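Local coordinates for hypothetical protein Atu2144 (Agrobacterium tumefaciens, PDB 2ODF), which is of unknown function but belongs to the N-formylglutamate amidohydrolase family, and so may be a zinc-dependent amide hydrolase, at residues Arg6-Lys14 / Ala36-Thr44; Arg178-Ala187 / Leu247-Ile255. All coordinates share one frame; numbering follows the deposited sequence.

Contact 1 (Arg6-Lys14 / Ala36-Thr44)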
loop_
_atom_site.group_PDB
_atom_site.type_symbol
_atom_site.label_atom_id
_atom_site.label_comp_id
_atom_site.label_asym_id
_atom_site.label_seq_id
_atom_site.Cartn_x
_atom_site.Cartn_y
_atom_site.Cartn_z
ATOM N N ARG A 6 -16.695 -7.497 -4.228
ATOM C CA ARG A 6 -15.282 -7.004 -4.118
ATOM C C ARG A 6 -15.219 -5.502 -4.432
ATOM O O ARG A 6 -16.206 -4.764 -4.245
ATOM C CB ARG A 6 -14.362 -7.800 -5.059
ATOM C CG ARG A 6 -12.863 -7.898 -4.604
ATOM C CD ARG A 6 -11.914 -8.167 -5.781
ATOM N NE ARG A 6 -12.116 -7.187 -6.861
ATOM C CZ ARG A 6 -11.756 -7.356 -8.138
ATOM N NH1 ARG A 6 -11.153 -8.468 -8.564
ATOM N NH2 ARG A 6 -12.012 -6.399 -9.004
ATOM N N PHE A 7 -14.059 -5.051 -4.903
ATOM C CA PHE A 7 -13.807 -3.647 -5.096
ATOM C C PHE A 7 -14.492 -3.121 -6.348
ATOM O O PHE A 7 -15.115 -2.055 -6.309
ATOM C CB PHE A 7 -12.300 -3.397 -5.161
ATOM C CG PHE A 7 -11.939 -1.986 -4.893
ATOM C CD1 PHE A 7 -11.885 -1.070 -5.918
ATOM C CD2 PHE A 7 -11.729 -1.543 -3.593
ATOM C CE1 PHE A 7 -11.564 0.255 -5.661
ATOM C CE2 PHE A 7 -11.439 -0.229 -3.335
ATOM C CZ PHE A 7 -11.336 0.670 -4.364
ATOM N N PHE A 8 -14.352 -3.866 -7.445
ATOM C CA PHE A 8 -14.880 -3.489 -8.760
ATOM C C PHE A 8 -15.975 -4.442 -9.225
ATOM O O PHE A 8 -15.898 -5.655 -9.006
ATOM C CB PHE A 8 -13.771 -3.495 -9.850
ATOM C CG PHE A 8 -12.610 -2.563 -9.571
ATOM C CD1 PHE A 8 -12.784 -1.186 -9.616
ATOM C CD2 PHE A 8 -11.344 -3.059 -9.297
ATOM C CE1 PHE A 8 -11.735 -0.329 -9.365
ATOM C CE2 PHE A 8 -10.300 -2.213 -9.040
ATOM C CZ PHE A 8 -10.498 -0.838 -9.076
ATOM N N THR A 9 -16.966 -3.899 -9.914
ATOM C CA THR A 9 -17.896 -4.734 -10.673
ATOM C C THR A 9 -17.158 -5.290 -11.895
ATOM O O THR A 9 -16.127 -4.744 -12.313
ATOM C CB THR A 9 -19.131 -3.932 -11.142
ATOM O OG1 THR A 9 -18.724 -2.915 -12.058
ATOM C CG2 THR A 9 -19.862 -3.291 -9.947
ATOM N N GLU A 10 -17.679 -6.366 -12.474
ATOM C CA GLU A 10 -17.157 -6.865 -13.759
ATOM C C GLU A 10 -17.127 -5.783 -14.831
ATOM O O GLU A 10 -16.094 -5.571 -15.449
ATOM C CB GLU A 10 -17.958 -8.081 -14.277
ATOM C CG GLU A 10 -17.309 -9.443 -14.010
ATOM C CD GLU A 10 -17.985 -10.586 -14.793
ATOM O OE1 GLU A 10 -17.882 -10.619 -16.050
ATOM O OE2 GLU A 10 -18.633 -11.439 -14.146
ATOM N N ALA A 11 -18.252 -5.091 -15.039
ATOM C CA ALA A 11 -18.357 -4.081 -16.085
ATOM C C ALA A 11 -17.383 -2.901 -15.905
ATOM O O ALA A 11 -17.009 -2.253 -16.879
ATOM C CB ALA A 11 -19.780 -3.557 -16.179
ATOM N N GLU A 12 -16.988 -2.626 -14.668
ATOM C CA GLU A 12 -16.101 -1.506 -14.372
ATOM C C GLU A 12 -14.691 -1.702 -14.872
ATOM O O GLU A 12 -13.954 -0.717 -15.068
ATOM C CB GLU A 12 -16.034 -1.275 -12.854
ATOM C CG GLU A 12 -17.009 -0.256 -12.459
ATOM C CD GLU A 12 -17.192 -0.116 -10.969
ATOM O OE1 GLU A 12 -16.706 -0.926 -10.146
ATOM O OE2 GLU A 12 -17.889 0.855 -10.657
ATOM N N GLY A 13 -14.312 -2.961 -15.042
ATOM C CA GLY A 13 -12.986 -3.314 -15.533
ATOM C C GLY A 13 -11.921 -3.163 -14.473
ATOM O O GLY A 13 -12.170 -3.364 -13.270
ATOM N N LYS A 14 -10.727 -2.782 -14.933
ATOM C CA LYS A 14 -9.530 -2.817 -14.146
ATOM C C LYS A 14 -9.034 -1.402 -13.750
ATOM O O LYS A 14 -9.332 -0.416 -14.408
ATOM C CB LYS A 14 -8.501 -3.636 -14.931
ATOM C CG LYS A 14 -7.089 -3.132 -14.850
ATOM C CD LYS A 14 -6.259 -3.926 -13.850
ATOM C CE LYS A 14 -5.179 -3.151 -13.207
ATOM N NZ LYS A 14 -3.978 -3.976 -13.259
ATOM N N ALA A 36 -12.553 10.380 -13.882
ATOM C CA ALA A 36 -13.442 10.846 -12.830
ATOM C C ALA A 36 -14.341 9.729 -12.285
ATOM O O ALA A 36 -15.112 9.964 -11.343
ATOM C CB ALA A 36 -14.286 11.978 -13.370
ATOM N N THR A 37 -14.212 8.523 -12.842
ATOM C CA THR A 37 -15.068 7.401 -12.494
ATOM C C THR A 37 -14.947 7.006 -11.000
ATOM O O THR A 37 -13.855 6.868 -10.461
ATOM C CB THR A 37 -14.793 6.181 -13.355
ATOM O OG1 THR A 37 -14.829 6.557 -14.750
ATOM C CG2 THR A 37 -15.851 5.110 -13.082
ATOM N N ILE A 38 -16.096 6.880 -10.354
ATOM C CA ILE A 38 -16.187 6.411 -8.971
ATOM C C ILE A 38 -16.661 4.963 -9.060
ATOM O O ILE A 38 -17.710 4.693 -9.670
ATOM C CB ILE A 38 -17.220 7.219 -8.124
ATOM C CG1 ILE A 38 -17.005 8.742 -8.213
ATOM C CG2 ILE A 38 -17.187 6.750 -6.653
ATOM C CD1 ILE A 38 -15.615 9.223 -7.853
ATOM N N PRO A 39 -15.913 4.021 -8.447
ATOM C CA PRO A 39 -16.390 2.647 -8.424
ATOM C C PRO A 39 -17.788 2.582 -7.814
ATOM O O PRO A 39 -18.093 3.354 -6.912
ATOM C CB PRO A 39 -15.381 1.926 -7.528
ATOM C CG PRO A 39 -14.173 2.748 -7.576
ATOM C CD PRO A 39 -14.623 4.161 -7.741
ATOM N N GLN A 40 -18.612 1.695 -8.354
ATOM C CA GLN A 40 -20.019 1.560 -7.985
ATOM C C GLN A 40 -20.156 1.452 -6.468
ATOM O O GLN A 40 -21.014 2.090 -5.881
ATOM C CB GLN A 40 -20.631 0.332 -8.682
ATOM C CG GLN A 40 -22.173 0.333 -8.684
ATOM C CD GLN A 40 -22.773 -1.040 -9.012
ATOM O OE1 GLN A 40 -23.320 -1.234 -10.101
ATOM N NE2 GLN A 40 -22.686 -1.988 -8.070
ATOM N N LYS A 41 -19.279 0.694 -5.823
ATOM C CA LYS A 41 -19.412 0.476 -4.386
ATOM C C LYS A 41 -19.467 1.786 -3.571
ATOM O O LYS A 41 -20.037 1.813 -2.485
ATOM C CB LYS A 41 -18.308 -0.470 -3.873
ATOM C CG LYS A 41 -16.925 0.085 -3.851
ATOM C CD LYS A 41 -15.920 -0.856 -3.088
ATOM C CE LYS A 41 -15.815 -0.561 -1.578
ATOM N NZ LYS A 41 -14.452 -0.927 -0.963
ATOM N N TYR A 42 -18.897 2.869 -4.097
ATOM C CA TYR A 42 -18.815 4.127 -3.357
ATOM C C TYR A 42 -19.982 5.054 -3.572
ATOM O O TYR A 42 -20.107 6.037 -2.872
ATOM C CB TYR A 42 -17.487 4.858 -3.657
ATOM C CG TYR A 42 -16.323 4.078 -3.135
ATOM C CD1 TYR A 42 -16.043 4.037 -1.774
ATOM C CD2 TYR A 42 -15.565 3.313 -3.980
ATOM C CE1 TYR A 42 -14.996 3.293 -1.280
ATOM C CE2 TYR A 42 -14.527 2.554 -3.512
ATOM C CZ TYR A 42 -14.241 2.539 -2.151
ATOM O OH TYR A 42 -13.213 1.745 -1.687
ATOM N N GLY A 43 -20.846 4.752 -4.536
ATOM C CA GLY A 43 -21.928 5.651 -4.864
ATOM C C GLY A 43 -21.423 7.028 -5.231
ATOM O O GLY A 43 -20.561 7.143 -6.073
ATOM N N THR A 44 -21.967 8.064 -4.592
ATOM C CA THR A 44 -21.574 9.455 -4.834
ATOM C C THR A 44 -20.422 9.954 -3.928
ATOM O O THR A 44 -20.052 11.110 -3.991
ATOM C CB THR A 44 -22.793 10.381 -4.629
ATOM O OG1 THR A 44 -23.159 10.395 -3.247
ATOM C CG2 THR A 44 -23.994 9.909 -5.483
HETATM O O HOH W 1 -17.473 -1.085 -7.246
HETATM O O HOH W 2 -18.360 3.115 -11.825
#
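The carboxylate of E12 grips the backbone of the 36-44 loop. Its OE2 accepts the backbone N of Q40 at 2.6 Å on the syn lone pair, the side of the other oxygen. The bond is bent, with an N-H...O angle of 147°. A water also donates to E12 OE2 and, with its other hydrogen, to the carbonyl O of I38. Within its own segment, E12 OE1 accepts the backbone N of T9 at 3.0 Å, from well out of the carboxylate plane. Through another water, shared with F7 O, E12 OE1 also reaches across to the backbone N of K41. Protein and water donors thus hold both oxygens, which probably favours the ionised form. T9 OG1 accepts the backbone N of E12 in an ST motif.

Rings meet beside this polar centre. F7 has CG anti to its backbone N (chi1 -160°), which carries the ring across to P39 and Y42. The edge of Y42 is turned toward the face of F7 in an offset edge-to-face pair, with planes at 62°. The nearest approach is Y42 OH, 3.1 Å from F7 CE2. F7 CZ lies 3.8 Å from Y42 CE2. F7 CE1 rests 4.1 Å from P39 CG. K41 NZ donates a hydrogen bond to Y42 OH (3.0 Å), and that hydroxyl is also hydrogen-bonded to E118.

The contact joins the N-terminal loop before strand 16-19 to the loop between strand 27-31 and helix 49-52. Helix 116-143 covers the ring side: F7 and F8 touch L126, and Y42 touches R122.

Contact 2 (Arg178-Ala187 / Leu247-Ile255); sequences RLADAMLAGA and LMGKALSSI
M183 lies against L247, M248 and A251, and its chain can be followed outward from CB. Close contact starts one atom beyond CB, at CG. With CG anti to the carbonyl carbon (chi1 -74°), it is brought against the methyl of A251, and M183 CG is 3.7 Å from A251 CB. The sulfur lies over the start of the M248 side chain, with M183 SD 3.9 Å from M248 CG. A bend at chi3 (76°) turns the terminal methyl back. That methyl, M183 CE, reaches M248 CB at 3.7 Å and also touches L247 CD2.

L247 fills the end of the interface near the C-terminus of helix 178-186. Its CD1 packs against backbone, 3.5 Å from M183 O, and also meets G186 C and A187 CB. At the centre two alanines let the helices come close: A182 CB is 3.8 Å from A251 CB, and the axes approach to 8.5 Å. At the other end L179 is a knob in the hole formed by M248, A251, L252 and I255. Its CD1 lies 3.8 Å from L252 CD2. I255 CD1 reaches A182 CB and the backbone of L179. No hydrogen bond crosses the interface; it is held by apolar packing.

The N-to-C directions of the two helical segments make an angle of 119°. Both helices lie against the large mixed sheet. L179 and M183 touch V222 of strand 220-227, M248 and L252 touch strand 149-156, and A187 rests on V194 of the outermost strand 194-196.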
loop_
_atom_site.group_PDB
_atom_site.type_symbol
_atom_site.label_atom_id
_atom_site.label_comp_id
_atom_site.label_asym_id
_atom_site.label_seq_id
_atom_site.Cartn_x
_atom_site.Cartn_y
_atom_site.Cartn_z
ATOM N N ARG A 178 16.989 18.082 -15.474
ATOM C CA ARG A 178 17.620 18.101 -16.791
ATOM C C ARG A 178 16.591 18.355 -17.904
ATOM O O ARG A 178 16.743 19.277 -18.699
ATOM C CB ARG A 178 18.384 16.795 -17.079
ATOM C CG ARG A 178 19.624 16.545 -16.216
ATOM C CD ARG A 178 20.178 15.130 -16.439
ATOM N NE ARG A 178 19.239 14.105 -15.959
ATOM C CZ ARG A 178 19.275 12.820 -16.276
ATOM N NH1 ARG A 178 20.192 12.347 -17.103
ATOM N NH2 ARG A 178 18.361 11.993 -15.792
ATOM N N LEU A 179 15.566 17.523 -17.982
ATOM C CA LEU A 179 14.530 17.730 -19.003
ATOM C C LEU A 179 13.789 19.038 -18.793
ATOM O O LEU A 179 13.533 19.769 -19.746
ATOM C CB LEU A 179 13.549 16.562 -19.062
ATOM C CG LEU A 179 12.459 16.616 -20.158
ATOM C CD1 LEU A 179 12.995 16.971 -21.541
ATOM C CD2 LEU A 179 11.687 15.265 -20.194
ATOM N N ALA A 180 13.455 19.347 -17.547
ATOM C CA ALA A 180 12.735 20.565 -17.234
ATOM C C ALA A 180 13.512 21.790 -17.723
ATOM O O ALA A 180 12.943 22.688 -18.334
ATOM C CB ALA A 180 12.478 20.675 -15.705
ATOM N N ASP A 181 14.801 21.834 -17.388
ATOM C CA ASP A 181 15.682 22.935 -17.783
ATOM C C ASP A 181 15.685 23.110 -19.293
ATOM O O ASP A 181 15.603 24.229 -19.783
ATOM C CB ASP A 181 17.129 22.678 -17.325
ATOM C CG ASP A 181 17.328 22.818 -15.815
ATOM O OD1 ASP A 181 16.453 23.382 -15.125
ATOM O OD2 ASP A 181 18.382 22.341 -15.297
ATOM N N ALA A 182 15.818 22.005 -20.021
ATOM C CA ALA A 182 15.810 22.014 -21.473
ATOM C C ALA A 182 14.480 22.568 -22.010
ATOM O O ALA A 182 14.474 23.362 -22.954
ATOM C CB ALA A 182 16.054 20.605 -22.022
ATOM N N MET A 183 13.361 22.141 -21.429
ATOM C CA MET A 183 12.033 22.599 -21.859
ATOM C C MET A 183 11.783 24.072 -21.497
ATOM O O MET A 183 11.203 24.845 -22.293
ATOM C CB MET A 183 10.929 21.718 -21.243
ATOM C CG MET A 183 10.808 20.335 -21.863
ATOM S SD MET A 183 9.549 19.191 -21.182
ATOM C CE MET A 183 8.031 19.889 -21.912
ATOM N N LEU A 184 12.233 24.486 -20.321
ATOM C CA LEU A 184 12.029 25.856 -19.930
ATOM C C LEU A 184 12.868 26.804 -20.821
ATOM O O LEU A 184 12.422 27.889 -21.172
ATOM C CB LEU A 184 12.351 26.033 -18.450
ATOM C CG LEU A 184 11.232 25.468 -17.579
ATOM C CD1 LEU A 184 11.744 25.108 -16.172
ATOM C CD2 LEU A 184 10.032 26.438 -17.533
ATOM N N ALA A 185 14.066 26.367 -21.194
ATOM C CA ALA A 185 14.930 27.177 -22.072
ATOM C C ALA A 185 14.326 27.235 -23.462
ATOM O O ALA A 185 14.321 28.276 -24.121
ATOM C CB ALA A 185 16.352 26.603 -22.102
ATOM N N GLY A 186 13.778 26.110 -23.889
ATOM C CA GLY A 186 13.120 26.021 -25.170
ATOM C C GLY A 186 11.827 26.802 -25.245
ATOM O O GLY A 186 11.364 27.124 -26.325
ATOM N N ALA A 187 11.245 27.105 -24.104
ATOM C CA ALA A 187 9.980 27.802 -24.058
ATOM C C ALA A 187 10.176 29.300 -23.972
ATOM O O ALA A 187 9.186 30.039 -23.958
ATOM C CB ALA A 187 9.130 27.288 -22.832
ATOM N N LEU A 247 7.946 21.415 -28.230
ATOM C CA LEU A 247 8.785 21.794 -27.091
ATOM C C LEU A 247 9.608 20.650 -26.494
ATOM O O LEU A 247 10.834 20.759 -26.342
ATOM C CB LEU A 247 7.921 22.411 -25.985
ATOM C CG LEU A 247 8.627 23.041 -24.773
ATOM C CD1 LEU A 247 9.467 24.235 -25.213
ATOM C CD2 LEU A 247 7.623 23.468 -23.682
ATOM N N MET A 248 8.937 19.550 -26.155
ATOM C CA MET A 248 9.630 18.445 -25.531
ATOM C C MET A 248 10.493 17.676 -26.533
ATOM O O MET A 248 11.589 17.262 -26.191
ATOM C CB MET A 248 8.670 17.525 -24.746
ATOM C CG MET A 248 9.401 16.428 -23.881
ATOM S SD MET A 248 8.268 15.615 -22.677
ATOM C CE MET A 248 6.972 15.107 -23.738
ATOM N N GLY A 249 10.046 17.523 -27.779
ATOM C CA GLY A 249 10.886 16.895 -28.801
ATOM C C GLY A 249 12.203 17.636 -29.028
ATOM O O GLY A 249 13.269 17.025 -29.059
ATOM N N LYS A 250 12.126 18.957 -29.177
ATOM C CA LYS A 250 13.325 19.771 -29.333
ATOM C C LYS A 250 14.201 19.687 -28.101
ATOM O O LYS A 250 15.432 19.595 -28.221
ATOM C CB LYS A 250 12.968 21.228 -29.630
ATOM C CG LYS A 250 12.424 21.421 -31.044
ATOM C CD LYS A 250 12.458 22.890 -31.465
ATOM C CE LYS A 250 13.835 23.320 -31.963
ATOM N NZ LYS A 250 14.130 24.722 -31.550
ATOM N N ALA A 251 13.565 19.686 -26.922
ATOM C CA ALA A 251 14.277 19.622 -25.652
ATOM C C ALA A 251 15.102 18.352 -25.574
ATOM O O ALA A 251 16.273 18.382 -25.190
ATOM C CB ALA A 251 13.293 19.679 -24.461
ATOM N N LEU A 252 14.480 17.230 -25.935
ATOM C CA LEU A 252 15.143 15.935 -25.846
ATOM C C LEU A 252 16.309 15.867 -26.820
ATOM O O LEU A 252 17.365 15.300 -26.507
ATOM C CB LEU A 252 14.159 14.795 -26.103
ATOM C CG LEU A 252 13.168 14.538 -24.948
ATOM C CD1 LEU A 252 12.034 13.672 -25.416
ATOM C CD2 LEU A 252 13.839 13.938 -23.730
ATOM N N SER A 253 16.123 16.472 -27.991
ATOM C CA SER A 253 17.206 16.539 -28.975
ATOM C C SER A 253 18.385 17.372 -28.498
ATOM O O SER A 253 19.524 17.016 -28.758
ATOM C CB SER A 253 16.698 17.057 -30.325
ATOM O OG SER A 253 15.806 16.127 -30.898
ATOM N N SER A 254 18.125 18.485 -27.827
ATOM C CA SER A 254 19.209 19.280 -27.283
ATOM C C SER A 254 20.000 18.525 -26.243
ATOM O O SER A 254 21.206 18.711 -26.163
ATOM C CB SER A 254 18.699 20.554 -26.643
ATOM O OG SER A 254 17.980 21.281 -27.605
ATOM N N ILE A 255 19.329 17.701 -25.432
ATOM C CA ILE A 255 19.980 17.012 -24.315
ATOM C C ILE A 255 20.879 15.900 -24.808
ATOM O O ILE A 255 21.888 15.597 -24.186
ATOM C CB ILE A 255 18.967 16.385 -23.336
ATOM C CG1 ILE A 255 18.267 17.468 -22.530
ATOM C CG2 ILE A 255 19.662 15.412 -22.361
ATOM C CD1 ILE A 255 17.091 16.929 -21.718
#

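In the fold
Contacts 1 and 2 lie on opposite sides of the chain's centre. Their own centres are 39 Å apart, and their nearest atoms are about 22 Å apart, so they do not touch. They follow one another along the chain: contact 1 closes before contact 2 opens. Contact 1 is a surface contact between two loops, with a carboxylate and waters at its heart. Contact 2 is a partly buried helix pair. Both relate to the same mixed sheet: segment 6-14 precedes strand 16-19, at one outer edge, and contact 2 includes A187, which touches strand 194-196 at the other. No metal or ligand is identified in either contact.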